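Local coordinates for protein carbonic anhydrase (Neosartorya fumigata, PDB 7COI) that probably catalyses the reversible hydration of carbon dioxide to hydrogencarbonate, as a zinc-dependent beta-class carbonic anhydrase, at residues I114-C119 and C124-I129; F138-I143 and G155-F160. All blocks are in the same frame, centred on the assembly; numbering follows the deposited sequence.

Interaction 1. Residues I114-C119 and C124-I129; sequences ILWIGC and CPETTI. With ZN (zinc ion), chain F.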
loop_
_atom_site.group_PDB
_atom_site.type_symbol
_atom_site.label_atom_id
_atom_site.label_comp_id
_atom_site.label_asym_id
_atom_site.label_seq_id
_atom_site.Cartn_x
_atom_site.Cartn_y
_atom_site.Cartn_z
ATOM N N ILE A 114 -10.905 23.702 -4.203
ATOM C CA ILE A 114 -10.424 22.787 -5.265
ATOM C C ILE A 114 -9.445 21.780 -4.641
ATOM O O ILE A 114 -8.499 22.222 -3.934
ATOM C CB ILE A 114 -9.770 23.538 -6.435
ATOM C CG1 ILE A 114 -10.763 24.534 -7.085
ATOM C CG2 ILE A 114 -9.229 22.538 -7.456
ATOM C CD1 ILE A 114 -10.160 25.452 -8.092
ATOM N N LEU A 115 -9.687 20.499 -4.906
ATOM C CA LEU A 115 -8.680 19.419 -4.779
ATOM C C LEU A 115 -8.150 19.149 -6.174
ATOM O O LEU A 115 -8.948 18.820 -7.075
ATOM C CB LEU A 115 -9.278 18.147 -4.147
ATOM C CG LEU A 115 -8.416 16.873 -4.317
ATOM C CD1 LEU A 115 -7.057 17.046 -3.637
ATOM C CD2 LEU A 115 -9.123 15.661 -3.750
ATOM N N TRP A 116 -6.831 19.237 -6.343
ATOM C CA TRP A 116 -6.135 18.926 -7.605
ATOM C C TRP A 116 -5.377 17.618 -7.423
ATOM O O TRP A 116 -4.602 17.520 -6.478
ATOM C CB TRP A 116 -5.168 20.053 -7.918
ATOM C CG TRP A 116 -4.306 19.882 -9.121
ATOM C CD1 TRP A 116 -3.112 19.219 -9.198
ATOM C CD2 TRP A 116 -4.538 20.440 -10.414
ATOM N NE1 TRP A 116 -2.575 19.360 -10.443
ATOM C CE2 TRP A 116 -3.425 20.114 -11.216
ATOM C CE3 TRP A 116 -5.553 21.236 -10.955
ATOM C CZ2 TRP A 116 -3.306 20.528 -12.525
ATOM C CZ3 TRP A 116 -5.437 21.628 -12.268
ATOM C CH2 TRP A 116 -4.327 21.288 -13.033
ATOM N N ILE A 117 -5.634 16.651 -8.289
ATOM C CA ILE A 117 -4.833 15.409 -8.393
ATOM C C ILE A 117 -4.158 15.474 -9.757
ATOM O O ILE A 117 -4.862 15.448 -10.799
ATOM C CB ILE A 117 -5.670 14.139 -8.192
ATOM C CG1 ILE A 117 -6.395 14.148 -6.847
ATOM C CG2 ILE A 117 -4.752 12.935 -8.361
ATOM C CD1 ILE A 117 -7.473 13.114 -6.672
ATOM N N GLY A 118 -2.849 15.656 -9.756
ATOM C CA GLY A 118 -2.088 15.714 -11.002
ATOM C C GLY A 118 -0.776 14.951 -10.943
ATOM O O GLY A 118 -0.494 14.217 -9.972
ATOM N N CYS A 119 -0.002 15.102 -12.002
ATOM C CA CYS A 119 1.278 14.401 -12.143
ATOM C C CYS A 119 2.360 15.181 -11.381
ATOM O O CYS A 119 2.303 16.428 -11.342
ATOM C CB CYS A 119 1.652 14.170 -13.605
ATOM S SG CYS A 119 3.065 13.122 -13.699
ATOM N N CYS A 124 4.008 20.812 -14.379
ATOM C CA CYS A 124 2.565 20.919 -14.027
ATOM C C CYS A 124 2.373 21.414 -12.593
ATOM O O CYS A 124 1.636 20.809 -11.829
ATOM C CB CYS A 124 1.871 19.579 -14.221
ATOM S SG CYS A 124 2.280 18.736 -15.767
ATOM N N PRO A 125 2.974 22.561 -12.163
ATOM C CA PRO A 125 2.660 23.148 -10.842
ATOM C C PRO A 125 1.275 23.810 -10.835
ATOM O O PRO A 125 1.083 24.876 -11.488
ATOM C CB PRO A 125 3.753 24.197 -10.614
ATOM C CG PRO A 125 4.149 24.595 -12.029
ATOM C CD PRO A 125 3.990 23.339 -12.865
ATOM N N GLU A 126 0.332 23.204 -10.118
ATOM C CA GLU A 126 -1.119 23.537 -10.253
ATOM C C GLU A 126 -1.346 25.023 -9.974
ATOM O O GLU A 126 -2.090 25.681 -10.750
ATOM C CB GLU A 126 -1.981 22.621 -9.378
ATOM C CG GLU A 126 -1.888 22.871 -7.882
ATOM C CD GLU A 126 -0.487 22.811 -7.315
ATOM O OE1 GLU A 126 0.230 21.833 -7.697
ATOM O OE2 GLU A 126 -0.109 23.760 -6.568
ATOM N N THR A 127 -0.806 25.557 -8.895
ATOM C CA THR A 127 -1.152 26.931 -8.415
ATOM C C THR A 127 -0.646 27.929 -9.443
ATOM O O THR A 127 -1.365 28.907 -9.727
ATOM C CB THR A 127 -0.660 27.138 -6.977
ATOM O OG1 THR A 127 -1.337 26.161 -6.179
ATOM C CG2 THR A 127 -0.952 28.524 -6.446
ATOM N N THR A 128 0.544 27.692 -10.005
ATOM C CA THR A 128 1.113 28.569 -11.043
ATOM C C THR A 128 0.253 28.492 -12.320
ATOM O O THR A 128 -0.132 29.585 -12.866
ATOM C CB THR A 128 2.551 28.155 -11.346
ATOM O OG1 THR A 128 3.358 28.300 -10.178
ATOM C CG2 THR A 128 3.126 28.957 -12.481
ATOM N N ILE A 129 -0.018 27.300 -12.832
ATOM C CA ILE A 129 -0.651 27.193 -14.190
ATOM C C ILE A 129 -2.114 27.641 -14.102
ATOM O O ILE A 129 -2.688 27.974 -15.167
ATOM C CB ILE A 129 -0.476 25.799 -14.822
ATOM C CG1 ILE A 129 -1.318 24.743 -14.116
ATOM C CG2 ILE A 129 1.002 25.427 -14.882
ATOM C CD1 ILE A 129 -1.116 23.334 -14.668
HETATM ZN ZN ZN F . 3.338 12.840 -16.007
HETATM O O HOH W 1 0.031 18.543 -11.503
#

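Interaction 2. Residues F138-I143 and G155-F160; sequences FTHRNI and GAVIEF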
loop_
_atom_site.group_PDB
_atom_site.type_symbol
_atom_site.label_atom_id
_atom_site.label_comp_id
_atom_site.label_asym_id
_atom_site.label_seq_id
_atom_site.Cartn_x
_atom_site.Cartn_y
_atom_site.Cartn_z
ATOM N N PHE A 138 -5.858 22.575 -2.786
ATOM C CA PHE A 138 -5.381 21.403 -2.009
ATOM C C PHE A 138 -4.860 20.386 -3.015
ATOM O O PHE A 138 -5.558 20.116 -4.009
ATOM C CB PHE A 138 -6.505 20.883 -1.114
ATOM C CG PHE A 138 -6.042 19.946 -0.040
ATOM C CD1 PHE A 138 -5.428 20.444 1.099
ATOM C CD2 PHE A 138 -6.290 18.592 -0.109
ATOM C CE1 PHE A 138 -5.038 19.603 2.124
ATOM C CE2 PHE A 138 -5.919 17.745 0.923
ATOM C CZ PHE A 138 -5.279 18.251 2.035
ATOM N N THR A 139 -3.632 19.902 -2.849
ATOM C CA THR A 139 -2.907 19.251 -3.967
ATOM C C THR A 139 -2.344 17.865 -3.624
ATOM O O THR A 139 -1.659 17.716 -2.609
ATOM C CB THR A 139 -1.776 20.142 -4.466
ATOM O OG1 THR A 139 -2.319 21.408 -4.869
ATOM C CG2 THR A 139 -1.037 19.514 -5.616
ATOM N N HIS A 140 -2.596 16.906 -4.505
ATOM C CA HIS A 140 -1.903 15.604 -4.573
ATOM C C HIS A 140 -1.270 15.454 -5.949
ATOM O O HIS A 140 -1.972 15.555 -6.979
ATOM C CB HIS A 140 -2.885 14.469 -4.288
ATOM C CG HIS A 140 -2.258 13.127 -4.109
ATOM N ND1 HIS A 140 -1.220 12.898 -3.206
ATOM C CD2 HIS A 140 -2.544 11.931 -4.687
ATOM C CE1 HIS A 140 -0.908 11.612 -3.236
ATOM N NE2 HIS A 140 -1.685 11.000 -4.147
ATOM N N ARG A 141 0.007 15.141 -5.982
ATOM C CA ARG A 141 0.750 14.890 -7.243
ATOM C C ARG A 141 1.551 13.607 -7.078
ATOM O O ARG A 141 2.219 13.437 -6.028
ATOM C CB ARG A 141 1.641 16.085 -7.596
ATOM C CG ARG A 141 0.829 17.265 -8.107
ATOM C CD ARG A 141 1.621 18.520 -8.174
ATOM N NE ARG A 141 2.625 18.502 -9.224
ATOM C CZ ARG A 141 3.522 19.469 -9.419
ATOM N NH1 ARG A 141 3.579 20.509 -8.605
ATOM N NH2 ARG A 141 4.363 19.373 -10.416
ATOM N N ASN A 142 1.416 12.700 -8.036
ATOM C CA ASN A 142 2.052 11.371 -8.007
ATOM C C ASN A 142 2.471 11.046 -9.442
ATOM O O ASN A 142 2.206 11.869 -10.374
ATOM C CB ASN A 142 1.156 10.322 -7.331
ATOM C CG ASN A 142 -0.075 9.983 -8.147
ATOM O OD1 ASN A 142 -0.101 10.250 -9.350
ATOM N ND2 ASN A 142 -1.096 9.412 -7.497
ATOM N N ILE A 143 3.084 9.890 -9.647
ATOM C CA ILE A 143 3.508 9.486 -11.019
ATOM C C ILE A 143 2.268 9.227 -11.899
ATOM O O ILE A 143 1.492 8.278 -11.623
ATOM C CB ILE A 143 4.453 8.290 -11.015
ATOM C CG1 ILE A 143 5.751 8.607 -10.268
ATOM C CG2 ILE A 143 4.725 7.864 -12.457
ATOM C CD1 ILE A 143 6.540 9.792 -10.798
ATOM N N GLY A 155 -6.038 8.122 -1.144
ATOM C CA GLY A 155 -7.239 7.880 -0.310
ATOM C C GLY A 155 -7.317 8.889 0.833
ATOM O O GLY A 155 -8.403 9.465 1.079
ATOM N N ALA A 156 -6.206 9.099 1.534
ATOM C CA ALA A 156 -6.158 10.036 2.675
ATOM C C ALA A 156 -6.337 11.483 2.196
ATOM O O ALA A 156 -7.078 12.255 2.855
ATOM C CB ALA A 156 -4.890 9.811 3.445
ATOM N N VAL A 157 -5.730 11.855 1.071
ATOM C CA VAL A 157 -5.902 13.214 0.508
ATOM C C VAL A 157 -7.392 13.436 0.207
ATOM O O VAL A 157 -7.923 14.525 0.541
ATOM C CB VAL A 157 -5.034 13.410 -0.738
ATOM C CG1 VAL A 157 -5.503 14.624 -1.541
ATOM C CG2 VAL A 157 -3.558 13.492 -0.356
ATOM N N ILE A 158 -8.024 12.471 -0.460
ATOM C CA ILE A 158 -9.437 12.631 -0.917
ATOM C C ILE A 158 -10.333 12.735 0.323
ATOM O O ILE A 158 -11.189 13.636 0.345
ATOM C CB ILE A 158 -9.824 11.481 -1.850
ATOM C CG1 ILE A 158 -9.051 11.618 -3.161
ATOM C CG2 ILE A 158 -11.341 11.407 -2.014
ATOM C CD1 ILE A 158 -8.985 10.404 -4.016
ATOM N N GLU A 159 -10.104 11.908 1.335
ATOM C CA GLU A 159 -10.888 11.939 2.592
ATOM C C GLU A 159 -10.752 13.325 3.228
ATOM O O GLU A 159 -11.800 13.928 3.609
ATOM C CB GLU A 159 -10.433 10.825 3.515
ATOM C CG GLU A 159 -11.085 10.832 4.888
ATOM C CD GLU A 159 -12.575 10.483 4.945
ATOM O OE1 GLU A 159 -13.093 9.874 4.011
ATOM O OE2 GLU A 159 -13.180 10.819 5.944
ATOM N N PHE A 160 -9.520 13.830 3.348
ATOM C CA PHE A 160 -9.270 15.121 4.032
ATOM C C PHE A 160 -9.924 16.258 3.232
ATOM O O PHE A 160 -10.659 17.072 3.824
ATOM C CB PHE A 160 -7.784 15.350 4.236
ATOM C CG PHE A 160 -7.494 16.439 5.229
ATOM C CD1 PHE A 160 -7.498 17.768 4.850
ATOM C CD2 PHE A 160 -7.157 16.117 6.530
ATOM C CE1 PHE A 160 -7.241 18.768 5.771
ATOM C CE2 PHE A 160 -6.893 17.122 7.459
ATOM C CZ PHE A 160 -6.923 18.438 7.071
#

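Interaction 1. Residues I114-C119 and C124-I129
A water gripped by W116 NE1, C124 O and C119 O ties strand 114-119 to the turn that enters helix 126-129. It accepts from W116 NE1, at 2.9 Å and in the plane of the indole, and donates to C124 O at 2.8 Å and to C119 O at 3.1 Å. The ring reaches across because CG of W116 lies anti to the backbone N (chi1 176°). On one face sits E126 CB, 3.3 Å from the centroid of the five-membered ring and almost on its normal, a CH-pi contact that, with the water, helps hold the indole's rotation. Beyond that methylene the E126 chain bends away; its carboxylate takes the T127 OG1 hydroxyl on the anti lone pair of OE2 and has long, weak ion pairs with R141 of its own chain (from OE1) and R141 of the second subunit (from OE2). I129 CD1 finishes the packing 4.1 Å from W116 CH2. At the strand's far end C119 SG binds the zinc at 2.3 Å, beside H175 and C178, so one residue gives the zinc its sulfur and the water its carbonyl. Strand and helix open a beta-alpha-beta unit completed by strand 137-142, and W116 also packs on strand 169-175.

Interaction 2. Residues F138-I143 and G155-F160
F138 and H140, alternate residues of the strand, both turn toward segment 155-160 of helix 152-164 and take V157 between them: this is strand-on-helix packing in the alpha/beta core of a beta-class carbonic anhydrase. The two short axes run nearly antiparallel, at 166°, and come within 9.3 Å. The contact between these segments is made by van der Waals packing. Its aliphatic part is the V157 fork. CG1 faces the strand, 3.8 Å from H140 CB and 4.0 Å from F138 CE2, while CG2 rests obliquely by the imidazole, 3.7 Å from H140 ND1. That fork is set by CG1 standing anti to the backbone N (chi1 163°). L115 of the adjoining strand also packs on V157.

The polar side concerns H140, whose ND1 hydrogen-bonds R141 O of the second subunit; R141 O of this chain meets H140 ND1 of that subunit in return, so the strand takes part in the subunit interface. The same imidazole therefore packs on the helix and pairs with another chain.

The aromatic part joins F138 and F160. Their planes are only 13° apart, yet the rings are slid so far that they barely overlap, with centroids 5.6 Å apart. Their nearest atoms, F138 CZ and F160 CD1, are 3.6 Å apart and meet obliquely, and F138 CE2 meets V157 O edge-on at 3.8 Å.

In the fold
Interactions 1 and 2 follow in series along the chain, their centres 11 Å apart, and strands 114-119 and 137-142 are parallel neighbours in the same sheet. The seam between them is made of backbone bonds: W116 N to F138 O at 2.8 Å and W116 O to H140 N at 2.9 Å. Helix 126-129 and helix 152-164 pack on opposite faces of this strand pair, W116 turning to the first while F138 and H140 turn to the second. R141 adds a polar link, its NE bonding to C119 O. Both contacts reach the second subunit, where strand 137-142 meets it through T139 and H140 and helix 126-129 packs on it.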